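Local coordinates for protein histidine kinase (Pseudomonas aeruginosa, PDB 7C1I) that probably relays phosphoryl groups between sensor histidine kinases and response-regulator receiver domains as a histidine-containing phosphotransfer (HPt) protein of a two-component system, at residues D27-D32 with I106-E111; A3-D8 with E98-I103; A12-Q15 with E21-V24; H57-G62 with G73-L78; G47-L52 with G85-A90. All coordinates share one frame; numbering follows the deposited sequence. Where two conformers were deposited one is given.

Interaction 1: D27-D32 with I106-E111; sequences DTFVLD and ILFKQE
Phe29 and Phe108 meet ring to ring between two helices that run nearly antiparallel, at 150°. The short axes stay 10.1 Å apart, so large side chains bridge the gap. Phe29 CD2 lies 3.5 Å from Phe108 CE2. The two ring planes are inclined at 63° and the centroids are 5.7 Å apart, an oblique aromatic pair. Phe29 reaches this place with CG anti to its backbone N (chi1 175°), while Phe108 turns its CG anti to its own carbonyl carbon. Val30 packs next to them and sets CG2 4.4 Å from Phe108 CB. Its other methyl, CG1, is equally far from Lys109 CE.

The border of the contact is polar. Lys109 bends at chi2 and then runs extended, which carries NZ toward segment 27-32. A water accepts from Lys109 NZ at 2.9 Å and donates to Asp27 OD1 at 3.0 Å. Asp27 OD1 and Lys109 NZ stay 5.0 Å apart. Asp27 OD2 forms a salt bridge with Arg112. Leu26, Met66 and Leu6 also touch Phe108.

The chemistry is therefore layered: an aromatic and aliphatic interior joins helices 22-45 and 90-112, and a water relays between opposite charges. Held apart by that water, the charges probably attract only modestly.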
# COMPACT_ATOMS: atom_id res chain seq x y z
N ASP A 27 -6.33 20.21 -13.40
CA ASP A 27 -7.56 19.46 -13.01
C ASP A 27 -7.64 18.25 -13.95
O ASP A 27 -8.02 17.17 -13.47
CB ASP A 27 -8.83 20.31 -13.06
CG ASP A 27 -8.86 21.30 -11.91
OD1 ASP A 27 -8.18 21.04 -10.90
OD2 ASP A 27 -9.67 22.23 -12.08
N THR A 28 -7.44 18.54 -15.24
CA THR A 28 -7.72 17.50 -16.26
C THR A 28 -6.72 16.36 -16.04
O THR A 28 -7.26 15.23 -16.14
CB THR A 28 -7.62 18.00 -17.71
OG1 THR A 28 -8.65 18.99 -17.79
CG2 THR A 28 -7.90 16.92 -18.74
N PHE A 29 -5.47 16.75 -15.80
CA PHE A 29 -4.35 15.79 -15.65
C PHE A 29 -4.70 14.85 -14.49
O PHE A 29 -4.52 13.62 -14.56
CB PHE A 29 -2.98 16.43 -15.40
CG PHE A 29 -1.94 15.37 -15.13
CD1 PHE A 29 -1.52 14.57 -16.18
CD2 PHE A 29 -1.43 15.17 -13.86
CE1 PHE A 29 -0.45 13.70 -16.03
CE2 PHE A 29 -0.52 14.15 -13.66
CZ PHE A 29 -0.02 13.47 -14.75
N VAL A 30 -5.25 15.41 -13.41
CA VAL A 30 -5.63 14.57 -12.23
C VAL A 30 -6.67 13.55 -12.71
O VAL A 30 -6.59 12.33 -12.43
CB VAL A 30 -6.06 15.40 -11.01
CG1 VAL A 30 -6.71 14.57 -9.91
CG2 VAL A 30 -4.84 16.18 -10.54
N LEU A 31 -7.77 13.98 -13.32
CA LEU A 31 -8.88 13.06 -13.70
C LEU A 31 -8.35 12.08 -14.75
O LEU A 31 -8.71 10.89 -14.61
CB LEU A 31 -10.04 13.91 -14.23
CG LEU A 31 -10.70 14.70 -13.10
CD1 LEU A 31 -11.77 15.62 -13.67
CD2 LEU A 31 -11.29 13.88 -11.97
N ASP A 32 -7.59 12.52 -15.76
CA ASP A 32 -7.10 11.63 -16.84
C ASP A 32 -6.28 10.53 -16.15
O ASP A 32 -6.39 9.34 -16.50
CB ASP A 32 -6.30 12.41 -17.88
CG ASP A 32 -7.16 13.23 -18.82
OD1 ASP A 32 -8.40 13.14 -18.75
OD2 ASP A 32 -6.44 13.96 -19.54
N ILE A 106 -1.12 16.08 -5.18
CA ILE A 106 -1.30 17.09 -4.09
C ILE A 106 -0.62 18.38 -4.55
O ILE A 106 -1.13 19.46 -4.20
CB ILE A 106 -0.79 16.54 -2.74
CG1 ILE A 106 -1.03 17.60 -1.66
CG2 ILE A 106 0.71 16.32 -2.71
CD1 ILE A 106 -2.46 17.97 -1.37
N LEU A 107 0.51 18.34 -5.27
CA LEU A 107 1.19 19.58 -5.73
C LEU A 107 0.21 20.26 -6.70
O LEU A 107 0.14 21.50 -6.68
CB LEU A 107 2.53 19.29 -6.40
CG LEU A 107 3.57 18.70 -5.44
CD1 LEU A 107 4.81 18.28 -6.21
CD2 LEU A 107 3.88 19.78 -4.41
N PHE A 108 -0.47 19.52 -7.58
CA PHE A 108 -1.39 20.22 -8.51
C PHE A 108 -2.62 20.75 -7.76
O PHE A 108 -3.11 21.85 -8.12
CB PHE A 108 -1.81 19.28 -9.64
CG PHE A 108 -0.78 19.13 -10.73
CD1 PHE A 108 0.54 19.55 -10.65
CD2 PHE A 108 -1.19 18.42 -11.84
CE1 PHE A 108 1.47 19.44 -11.66
CE2 PHE A 108 -0.27 18.30 -12.87
CZ PHE A 108 1.03 18.76 -12.77
N LYS A 109 -3.15 20.07 -6.74
CA LYS A 109 -4.34 20.57 -6.00
C LYS A 109 -3.90 21.83 -5.24
O LYS A 109 -4.67 22.81 -5.23
CB LYS A 109 -4.76 19.50 -4.99
CG LYS A 109 -5.42 18.30 -5.66
CD LYS A 109 -6.85 18.63 -6.02
CE LYS A 109 -7.59 17.59 -6.84
NZ LYS A 109 -9.00 18.03 -6.96
N GLN A 110 -2.66 21.86 -4.73
CA GLN A 110 -2.16 23.06 -4.02
C GLN A 110 -2.15 24.25 -4.99
O GLN A 110 -2.62 25.36 -4.64
CB GLN A 110 -0.79 22.75 -3.41
CG GLN A 110 -0.19 23.88 -2.59
CD GLN A 110 1.14 23.43 -2.03
OE1 GLN A 110 1.97 22.85 -2.73
NE2 GLN A 110 1.43 23.85 -0.82
N GLU A 111 -1.50 24.05 -6.14
CA GLU A 111 -1.29 25.14 -7.12
C GLU A 111 -2.70 25.55 -7.57
O GLU A 111 -2.97 26.76 -7.77
CB GLU A 111 -0.49 24.62 -8.31
CG GLU A 111 -0.29 25.72 -9.34
CD GLU A 111 0.44 26.95 -8.84
OE1 GLU A 111 1.20 26.86 -7.87
OE2 GLU A 111 0.33 27.98 -9.55
O HOH W 1 -9.08 20.75 -8.05

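Interaction 2: A3-D8 with E98-I103; sequences APHLDD and EREFAI
His5 and Glu100 form the tight part of this contact, through a hydrogen bond from His5 ND1 to Glu100 OE2 of 2.7 Å. The N-H...O angle is 156°. The acceptor lies close to the ring plane, and the imidazole meets OE2 on its syn side. Ring and carboxylate are nearly coplanar, 29° apart. Glu100 starts with CG anti to the backbone N and then bends at chi2 (62°), which brings its carboxylate to the ring edge.

Ile103 covers one face of the same ring. Its CD1 sits 3.8 Å from the ring centroid in a CH-pi contact, and its CG2 comes 3.7 Å from His5 CG. Pro4 CD lies over the opposite face, offset toward the rim. The ring is thus bonded at its edge and packed on both faces.

The looser side is bridged by water. One water donates to His5 O at 2.7 Å and to Glu100 OE2 at 2.8 Å, so OE2 accepts from both the imidazole and this water. The nearby carboxylate would probably favour a protonated imidazole.

The contact lays the N-terminal loop before helix 8-18 on helix 90-112. Leu70, Leu71 and Tyr74 of helix 69-83 pack on Glu100. Gln88 of a neighbouring subunit touches Ile103, so the site also borders the subunit interface.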
# COMPACT_ATOMS: atom_id res chain seq x y z
N ALA A 3 10.82 19.59 -7.54
CA ALA A 3 11.80 18.67 -8.16
C ALA A 3 12.10 17.60 -7.11
O ALA A 3 11.91 17.94 -5.94
CB ALA A 3 13.02 19.41 -8.62
N PRO A 4 12.42 16.33 -7.44
CA PRO A 4 12.55 15.82 -8.81
C PRO A 4 11.24 15.35 -9.46
O PRO A 4 11.23 14.92 -10.60
CB PRO A 4 13.43 14.57 -8.62
CG PRO A 4 12.97 14.01 -7.30
CD PRO A 4 12.78 15.27 -6.48
N HIS A 5 10.10 15.52 -8.80
CA HIS A 5 8.77 14.98 -9.19
C HIS A 5 8.21 15.77 -10.38
O HIS A 5 7.50 15.22 -11.24
CB HIS A 5 7.80 15.07 -8.00
CG HIS A 5 8.34 14.35 -6.81
ND1 HIS A 5 8.51 12.98 -6.74
CD2 HIS A 5 8.84 14.85 -5.66
CE1 HIS A 5 9.19 12.65 -5.66
NE2 HIS A 5 9.36 13.79 -4.97
N LEU A 6 8.43 17.08 -10.37
CA LEU A 6 7.91 17.95 -11.46
C LEU A 6 9.10 18.72 -12.05
O LEU A 6 9.98 19.17 -11.29
CB LEU A 6 6.89 18.92 -10.86
CG LEU A 6 5.56 18.30 -10.43
CD1 LEU A 6 4.68 19.38 -9.81
CD2 LEU A 6 4.91 17.70 -11.67
N ASP A 7 9.18 18.78 -13.39
CA ASP A 7 10.25 19.57 -14.06
C ASP A 7 9.63 20.96 -14.26
O ASP A 7 8.67 21.12 -15.04
CB ASP A 7 10.69 18.99 -15.41
CG ASP A 7 11.85 19.76 -16.02
OD1 ASP A 7 11.89 20.99 -15.83
OD2 ASP A 7 12.58 19.16 -16.83
N ASP A 8 9.94 21.89 -13.36
CA ASP A 8 9.16 23.15 -13.18
C ASP A 8 9.16 24.01 -14.45
O ASP A 8 8.25 24.84 -14.65
CB ASP A 8 9.72 24.15 -12.16
CG ASP A 8 8.95 25.45 -12.25
OD1 ASP A 8 7.71 25.43 -12.20
OD2 ASP A 8 9.63 26.47 -12.51
N GLU A 98 1.26 4.82 -8.49
CA GLU A 98 0.24 5.37 -7.55
C GLU A 98 0.97 6.26 -6.54
O GLU A 98 0.47 7.38 -6.29
CB GLU A 98 -0.42 4.22 -6.79
CG GLU A 98 -1.47 3.49 -7.61
CD GLU A 98 -2.87 4.08 -7.77
OE1 GLU A 98 -3.12 5.25 -7.40
OE2 GLU A 98 -3.78 3.46 -8.36
N ARG A 99 2.14 5.84 -6.06
CA ARG A 99 2.76 6.67 -4.99
C ARG A 99 3.25 7.98 -5.61
O ARG A 99 2.93 9.00 -4.98
CB ARG A 99 3.77 5.85 -4.18
CG ARG A 99 3.15 4.64 -3.49
CD ARG A 99 1.84 4.75 -2.73
NE ARG A 99 1.51 3.45 -2.18
CZ ARG A 99 0.69 3.17 -1.18
NH1 ARG A 99 0.11 4.14 -0.49
NH2 ARG A 99 0.46 1.90 -0.88
N GLU A 100 3.85 7.90 -6.81
CA GLU A 100 4.42 9.11 -7.47
C GLU A 100 3.29 10.05 -7.89
O GLU A 100 3.36 11.29 -7.73
CB GLU A 100 5.24 8.68 -8.69
CG GLU A 100 5.93 9.90 -9.28
CD GLU A 100 6.93 10.64 -8.41
OE1 GLU A 100 7.52 10.09 -7.46
OE2 GLU A 100 7.19 11.79 -8.82
N PHE A 101 2.24 9.48 -8.50
CA PHE A 101 1.02 10.23 -8.90
C PHE A 101 0.47 10.95 -7.67
O PHE A 101 0.04 12.12 -7.72
CB PHE A 101 -0.06 9.39 -9.59
CG PHE A 101 -1.28 10.24 -9.84
CD1 PHE A 101 -1.27 11.28 -10.76
CD2 PHE A 101 -2.44 10.06 -9.11
CE1 PHE A 101 -2.41 12.06 -10.89
CE2 PHE A 101 -3.60 10.80 -9.27
CZ PHE A 101 -3.58 11.80 -10.21
N ALA A 102 0.48 10.33 -6.48
CA ALA A 102 -0.12 10.99 -5.30
C ALA A 102 0.65 12.29 -5.03
O ALA A 102 0.02 13.26 -4.57
CB ALA A 102 -0.05 10.08 -4.10
N ILE A 103 1.96 12.30 -5.29
CA ILE A 103 2.77 13.53 -5.07
C ILE A 103 2.33 14.57 -6.10
O ILE A 103 2.14 15.75 -5.74
CB ILE A 103 4.29 13.26 -5.12
CG1 ILE A 103 4.70 12.24 -4.06
CG2 ILE A 103 5.05 14.57 -5.10
CD1 ILE A 103 6.15 11.83 -4.17
O HOH W 2 6.79 12.60 -11.45

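Interaction 3: A12-Q15 with E21-V24; sequences ASLQ and EYPV
Gln15 lies across one face of the Tyr22 ring, and this stacking makes up most of the contact. The first kind of interaction is CH-pi. Gln15 CB stands 3.5 Å from the Tyr22 ring centroid, only 10° off the ring normal, so it sits over the centre of the face. Gln15 CG follows at 3.6 Å from Tyr22 CD2.

The second kind is amide on ring. The flat amide of Gln15 is stacked over the CD2 and CE2 side of the ring, with the two planes 19° apart. Gln15 CD comes within 3.5 Å of Tyr22 CD2. The chain gets there because CG is anti to the backbone N (chi1 174°) and the rest continues extended. Tyr22 also has its CG anti to N, which lays the ring against the helix carrying Gln15.

The third kind is aliphatic packing at the ring edge. Leu14 CD2 approaches Tyr22 CE1 at 4.2 Å, near the plane of the ring. Leu14 and Gln15 thus meet two different aspects of the same ring, its edge and its face.

No hydrogen bond joins the two segments. Gln15 OE1 finds its hydrogen-bond partner outside them, the hydroxyl of Tyr115. In this conformer that bond probably helps to hold the amide above the ring.

The backbones approach most closely at Gln15 and Tyr22, whose CA atoms are 5.4 Å apart. The contact packs helix 8-18 against the start of helix 22-45, across a short connection. Tyr115, beyond the end of helix 90-112, touches both Tyr22 and Pro23, and Met66 packs on Leu14.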
# COMPACT_ATOMS: atom_id res chain seq x y z
N ALA A 12 6.66 25.73 -16.43
CA ALA A 12 6.75 27.21 -16.51
C ALA A 12 6.42 27.58 -17.96
O ALA A 12 5.63 28.52 -18.18
CB ALA A 12 8.14 27.71 -16.18
N SER A 13 7.00 26.86 -18.93
CA SER A 13 6.63 27.10 -20.35
C SER A 13 5.14 26.89 -20.64
O SER A 13 4.41 27.63 -21.32
CB SER A 13 7.48 26.14 -21.15
OG SER A 13 7.20 26.36 -22.52
N LEU A 14 4.54 25.81 -20.12
CA LEU A 14 3.10 25.49 -20.34
C LEU A 14 2.20 26.60 -19.77
O LEU A 14 1.20 26.98 -20.40
CB LEU A 14 2.77 24.18 -19.63
CG LEU A 14 1.39 23.60 -19.94
CD1 LEU A 14 1.25 23.25 -21.41
CD2 LEU A 14 1.23 22.34 -19.10
N GLN A 15 2.51 27.13 -18.58
CA GLN A 15 1.60 28.16 -18.01
C GLN A 15 1.82 29.47 -18.78
O GLN A 15 0.83 30.20 -18.99
CB GLN A 15 1.85 28.23 -16.51
CG GLN A 15 1.03 29.38 -15.93
CD GLN A 15 1.14 29.56 -14.43
OE1 GLN A 15 0.17 30.02 -13.83
NE2 GLN A 15 2.22 29.11 -13.83
N GLU A 21 -5.95 28.73 -19.16
CA GLU A 21 -6.32 27.30 -19.34
C GLU A 21 -5.40 26.45 -18.44
O GLU A 21 -5.76 25.28 -18.22
CB GLU A 21 -6.13 26.88 -20.80
CG GLU A 21 -6.84 25.58 -21.13
CD GLU A 21 -6.71 25.14 -22.58
OE1 GLU A 21 -6.66 26.08 -23.39
OE2 GLU A 21 -6.57 23.92 -22.84
N TYR A 22 -4.32 27.08 -17.96
CA TYR A 22 -3.38 26.34 -17.08
C TYR A 22 -4.06 25.65 -15.91
O TYR A 22 -3.89 24.44 -15.75
CB TYR A 22 -2.15 27.14 -16.64
CG TYR A 22 -1.15 26.39 -15.79
CD1 TYR A 22 -0.34 25.46 -16.42
CD2 TYR A 22 -0.92 26.70 -14.45
CE1 TYR A 22 0.71 24.86 -15.75
CE2 TYR A 22 0.06 26.02 -13.76
CZ TYR A 22 0.84 25.06 -14.39
OH TYR A 22 1.86 24.38 -13.78
N PRO A 23 -4.92 26.28 -15.08
CA PRO A 23 -5.56 25.54 -13.99
C PRO A 23 -6.44 24.38 -14.48
O PRO A 23 -6.60 23.38 -13.80
CB PRO A 23 -6.36 26.57 -13.19
CG PRO A 23 -6.40 27.77 -14.10
CD PRO A 23 -5.15 27.73 -14.96
N VAL A 24 -7.09 24.52 -15.65
CA VAL A 24 -7.98 23.47 -16.21
C VAL A 24 -7.14 22.23 -16.51
O VAL A 24 -7.59 21.09 -16.25
CB VAL A 24 -8.67 24.03 -17.47
CG1 VAL A 24 -9.53 22.96 -18.12
CG2 VAL A 24 -9.48 25.26 -17.09

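Interaction 4: H57-G62 with G73-L78; sequences HSFKGG and GYCKEL
Lys60 and Cys75 mark the closest approach of two antiparallel helical segments, with their CA atoms 5.0 Å apart. The short axes come within 8.0 Å and run at 160° to each other. Such a close approach suits the small side chain of Cys75 at this point. Both segments keep regular helical backbone bonds.

Cys75 is the side chain that both Phe59 and Lys60 meet. Its CB touches Lys60 CB at 3.6 Å. Its sulfur turns to Phe59, with SG 3.5 Å from Phe59 CG. SG also lies 4.0 Å from the ring centroid, 37° off the ring normal, an oblique sulfur-aromatic contact near the root of the ring. The Cys75 rotamer sets SG anti to the carbonyl carbon (chi1 -71°), and this directs it at the phenyl group.

On the outer side, the aliphatic parts of two lysines pack together. Lys60 CD lies 3.7 Å from Lys76 CB, and the chains pass at an oblique angle. Lys60 bends at chi3, and its NZ continues to a salt bridge with Glu79. Lys76 is exposed and its far end leads away from the partner helix. Carbon therefore does the touching, while the Lys60 ammonium is paired along the partner helix.

The contact joins helices 49-65 and 69-83, which form a helical hairpin. His57 fits the position of the phosphorylatable histidine expected in an HPt domain; its side chain is exposed and does not reach segment 73-78, though it touches Glu79 of that helix. Phe59 points inward, where Ser33, Arg36 and Leu37 of helix 22-45 and Met97 of helix 90-112 also touch it in the four-helix bundle.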
# COMPACT_ATOMS: atom_id res chain seq x y z
N HIS A 57 1.80 3.49 -22.24
CA HIS A 57 2.31 4.45 -23.26
C HIS A 57 1.50 5.75 -23.20
O HIS A 57 2.18 6.79 -23.27
CB HIS A 57 2.20 3.80 -24.65
CG HIS A 57 2.63 4.74 -25.72
ND1 HIS A 57 1.64 5.46 -26.36
CD2 HIS A 57 3.84 5.04 -26.24
CE1 HIS A 57 2.27 6.18 -27.27
NE2 HIS A 57 3.60 6.06 -27.12
N SER A 58 0.17 5.69 -23.09
CA SER A 58 -0.58 6.98 -23.06
C SER A 58 -0.11 7.77 -21.83
O SER A 58 0.13 8.99 -21.91
CB SER A 58 -2.07 6.77 -23.11
OG SER A 58 -2.40 6.05 -24.29
N PHE A 59 -0.19 7.03 -20.71
CA PHE A 59 0.09 7.73 -19.43
C PHE A 59 1.48 8.38 -19.45
O PHE A 59 1.67 9.44 -18.82
CB PHE A 59 0.01 6.75 -18.25
CG PHE A 59 -0.21 7.29 -16.86
CD1 PHE A 59 -0.44 8.63 -16.60
CD2 PHE A 59 -0.27 6.36 -15.84
CE1 PHE A 59 -0.65 9.01 -15.28
CE2 PHE A 59 -0.49 6.75 -14.53
CZ PHE A 59 -0.72 8.08 -14.27
N LYS A 60 2.47 7.78 -20.11
CA LYS A 60 3.87 8.27 -20.24
C LYS A 60 3.76 9.63 -20.95
O LYS A 60 4.38 10.56 -20.40
CB LYS A 60 4.70 7.25 -21.03
CG LYS A 60 6.14 7.67 -21.29
CD LYS A 60 6.92 6.73 -22.19
CE LYS A 60 6.38 6.78 -23.60
NZ LYS A 60 7.13 5.89 -24.51
N GLY A 61 3.01 9.61 -22.05
CA GLY A 61 2.86 10.91 -22.74
C GLY A 61 2.20 11.98 -21.88
O GLY A 61 2.66 13.14 -21.87
N GLY A 62 1.04 11.68 -21.30
CA GLY A 62 0.29 12.68 -20.52
C GLY A 62 1.16 13.16 -19.37
O GLY A 62 1.25 14.37 -19.08
N GLY A 73 8.63 8.04 -16.27
CA GLY A 73 9.70 7.02 -16.26
C GLY A 73 9.14 5.66 -15.87
O GLY A 73 9.34 4.63 -16.54
N TYR A 74 8.27 5.66 -14.85
CA TYR A 74 7.67 4.36 -14.44
C TYR A 74 6.74 3.89 -15.56
O TYR A 74 6.60 2.68 -15.82
CB TYR A 74 6.83 4.49 -13.17
CG TYR A 74 7.66 4.93 -11.99
CD1 TYR A 74 8.78 4.21 -11.59
CD2 TYR A 74 7.22 5.92 -11.13
CE1 TYR A 74 9.60 4.68 -10.58
CE2 TYR A 74 7.96 6.32 -10.04
CZ TYR A 74 9.13 5.66 -9.71
OH TYR A 74 9.93 6.06 -8.68
N CYS A 75 5.96 4.80 -16.15
CA CYS A 75 5.05 4.40 -17.25
C CYS A 75 5.89 3.78 -18.37
O CYS A 75 5.44 2.79 -18.96
CB CYS A 75 4.35 5.63 -17.82
SG CYS A 75 3.13 6.36 -16.70
N LYS A 76 7.05 4.37 -18.69
CA LYS A 76 7.92 3.83 -19.77
C LYS A 76 8.39 2.41 -19.44
O LYS A 76 8.34 1.50 -20.29
CB LYS A 76 9.09 4.79 -19.94
CG LYS A 76 10.12 4.34 -20.98
CD LYS A 76 11.28 5.30 -21.03
CE LYS A 76 12.36 4.97 -22.04
NZ LYS A 76 13.36 4.04 -21.46
N GLU A 77 8.74 2.21 -18.16
CA GLU A 77 9.19 0.85 -17.75
C GLU A 77 8.06 -0.18 -17.92
O GLU A 77 8.28 -1.32 -18.38
CB GLU A 77 9.63 0.88 -16.29
CG GLU A 77 10.93 1.60 -16.02
CD GLU A 77 11.31 1.38 -14.56
OE1 GLU A 77 10.99 2.26 -13.73
OE2 GLU A 77 12.03 0.40 -14.30
N LEU A 78 6.83 0.21 -17.58
CA LEU A 78 5.65 -0.68 -17.72
C LEU A 78 5.44 -0.95 -19.22
O LEU A 78 5.08 -2.08 -19.61
CB LEU A 78 4.43 -0.12 -16.99
CG LEU A 78 3.20 -1.03 -17.10
CD1 LEU A 78 3.54 -2.40 -16.54
CD2 LEU A 78 2.10 -0.34 -16.31

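Interaction 5: G47-L52 with G85-A90; sequences GDAQAL and GELQRA
Asp48 O accepts from Leu52 N at 3.0 Å and, weakly, from Ala51 N at 3.3 Å. Asp48 is the N-cap of helix 49-65, and its OD1 takes a capping bond of 3.1 Å from Ala51 N. The N-H...O angle is 154°, and the donor comes from above the carboxylate plane. This fixes the first turn, from which Ala49 and Leu52 reach across.

Leu87 is their main partner. Its CD2 lies 4.0 Å from Ala49 CB and 4.1 Å from Leu52 CD1, so one methyl serves both. Leu87 CD1 also touches Ala49 CB. Leu52 CD1 also meets Ala90 CB at 4.2 Å. Chi1 of Leu87 (-60°) sets CG anti to its carbonyl carbon, and with chi2 extended both methyls face Ala49. A type I turn from Leu87 to Ala90 brings these two residues to the same partner. Gly47 and Gly85 end the preceding helices in Schellman motifs.

Leu40, Ala43 and Ala82 also pack on Leu52. Gln110 of a neighbouring subunit bonds to Gly85 O. Across the contact the chemistry is purely apolar. Polar bonds shape each side internally, and the hydrophobic effect probably holds helix start and 85-90 loop together at this end of the bundle.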
# COMPACT_ATOMS: atom_id res chain seq x y z
N GLY A 47 -4.84 -9.98 -16.63
CA GLY A 47 -3.56 -10.36 -17.25
C GLY A 47 -3.56 -9.97 -18.72
O GLY A 47 -3.05 -10.74 -19.57
N ASP A 48 -3.92 -8.71 -18.96
CA ASP A 48 -3.87 -8.18 -20.35
C ASP A 48 -2.61 -7.37 -20.66
O ASP A 48 -2.60 -6.14 -20.40
CB ASP A 48 -5.20 -7.48 -20.65
CG ASP A 48 -5.47 -7.08 -22.10
OD1 ASP A 48 -4.45 -7.02 -22.81
OD2 ASP A 48 -6.62 -6.69 -22.34
N ALA A 49 -1.57 -7.98 -21.24
CA ALA A 49 -0.25 -7.36 -21.47
C ALA A 49 -0.48 -6.22 -22.47
O ALA A 49 0.19 -5.17 -22.36
CB ALA A 49 0.82 -8.29 -21.98
N GLN A 50 -1.33 -6.40 -23.49
CA GLN A 50 -1.39 -5.34 -24.54
C GLN A 50 -2.14 -4.11 -24.02
O GLN A 50 -1.91 -2.95 -24.40
CB GLN A 50 -1.96 -5.95 -25.82
CG GLN A 50 -1.08 -7.02 -26.45
CD GLN A 50 0.28 -6.51 -26.85
OE1 GLN A 50 1.26 -7.20 -26.57
NE2 GLN A 50 0.43 -5.29 -27.33
N ALA A 51 -3.08 -4.30 -23.09
CA ALA A 51 -3.82 -3.17 -22.47
C ALA A 51 -2.81 -2.46 -21.56
O ALA A 51 -2.80 -1.21 -21.48
CB ALA A 51 -5.09 -3.58 -21.78
N LEU A 52 -2.05 -3.22 -20.77
CA LEU A 52 -1.01 -2.63 -19.89
C LEU A 52 -0.09 -1.75 -20.74
O LEU A 52 0.19 -0.58 -20.41
CB LEU A 52 -0.19 -3.65 -19.09
CG LEU A 52 -1.00 -4.32 -17.99
CD1 LEU A 52 -0.22 -5.54 -17.50
CD2 LEU A 52 -1.22 -3.37 -16.82
N GLY A 85 6.06 -8.92 -22.85
CA GLY A 85 5.27 -9.96 -22.16
C GLY A 85 5.93 -10.28 -20.84
O GLY A 85 5.63 -11.33 -20.24
N GLU A 86 6.69 -9.36 -20.22
CA GLU A 86 7.40 -9.52 -18.93
C GLU A 86 6.45 -8.86 -17.93
O GLU A 86 6.60 -7.64 -17.78
CB GLU A 86 8.79 -8.87 -18.87
CG GLU A 86 9.79 -9.59 -19.76
CD GLU A 86 10.98 -8.67 -19.94
OE1 GLU A 86 11.04 -7.59 -19.31
OE2 GLU A 86 11.78 -9.02 -20.83
N LEU A 87 5.55 -9.59 -17.26
CA LEU A 87 4.51 -8.98 -16.39
C LEU A 87 4.85 -9.12 -14.90
O LEU A 87 4.10 -8.48 -14.13
CB LEU A 87 3.14 -9.62 -16.67
CG LEU A 87 2.66 -9.47 -18.11
CD1 LEU A 87 1.25 -10.02 -18.30
CD2 LEU A 87 2.83 -8.03 -18.57
N GLN A 88 6.00 -9.68 -14.52
CA GLN A 88 6.38 -9.90 -13.10
C GLN A 88 6.61 -8.57 -12.37
O GLN A 88 6.62 -8.50 -11.13
CB GLN A 88 7.64 -10.75 -12.97
CG GLN A 88 8.79 -10.29 -13.85
CD GLN A 88 8.80 -10.80 -15.27
OE1 GLN A 88 7.86 -11.41 -15.78
NE2 GLN A 88 9.92 -10.53 -15.92
N ARG A 89 6.98 -7.53 -13.12
CA ARG A 89 7.23 -6.22 -12.46
C ARG A 89 5.95 -5.38 -12.56
O ARG A 89 5.93 -4.30 -11.92
CB ARG A 89 8.39 -5.41 -13.05
CG ARG A 89 9.74 -6.08 -12.84
CD ARG A 89 10.82 -5.14 -13.35
NE ARG A 89 10.86 -3.94 -12.53
CZ ARG A 89 11.10 -2.70 -12.93
NH1 ARG A 89 11.39 -2.38 -14.18
NH2 ARG A 89 11.06 -1.75 -12.01
N ALA A 90 4.85 -5.77 -13.21
CA ALA A 90 3.67 -4.90 -13.44
C ALA A 90 3.06 -4.44 -12.12
O ALA A 90 2.78 -3.26 -11.94
CB ALA A 90 2.65 -5.37 -14.45

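Overall arrangement
Interactions 1 and 5 are buried and lie on opposite sides of the chain's centre, with their own centres about 27 Å apart. Interactions 2, 3 and 4 are only partly buried. Interaction 4 lies nearest the middle of the chain, about 7 Å from its centre. Helix 90-112 is shared by 1 and 2, helix 22-45 by 1 and 3, and helix 49-65 by 4 and 5. Rings dominate 1 and 3, aliphatic groups 5, and sulfur joins a ring in 4. Only interaction 2 has a direct hydrogen bond between its segments. Interactions 4 and 5 are tied by a Glu77-Arg89 salt bridge, while 1 and 2 meet through Leu6.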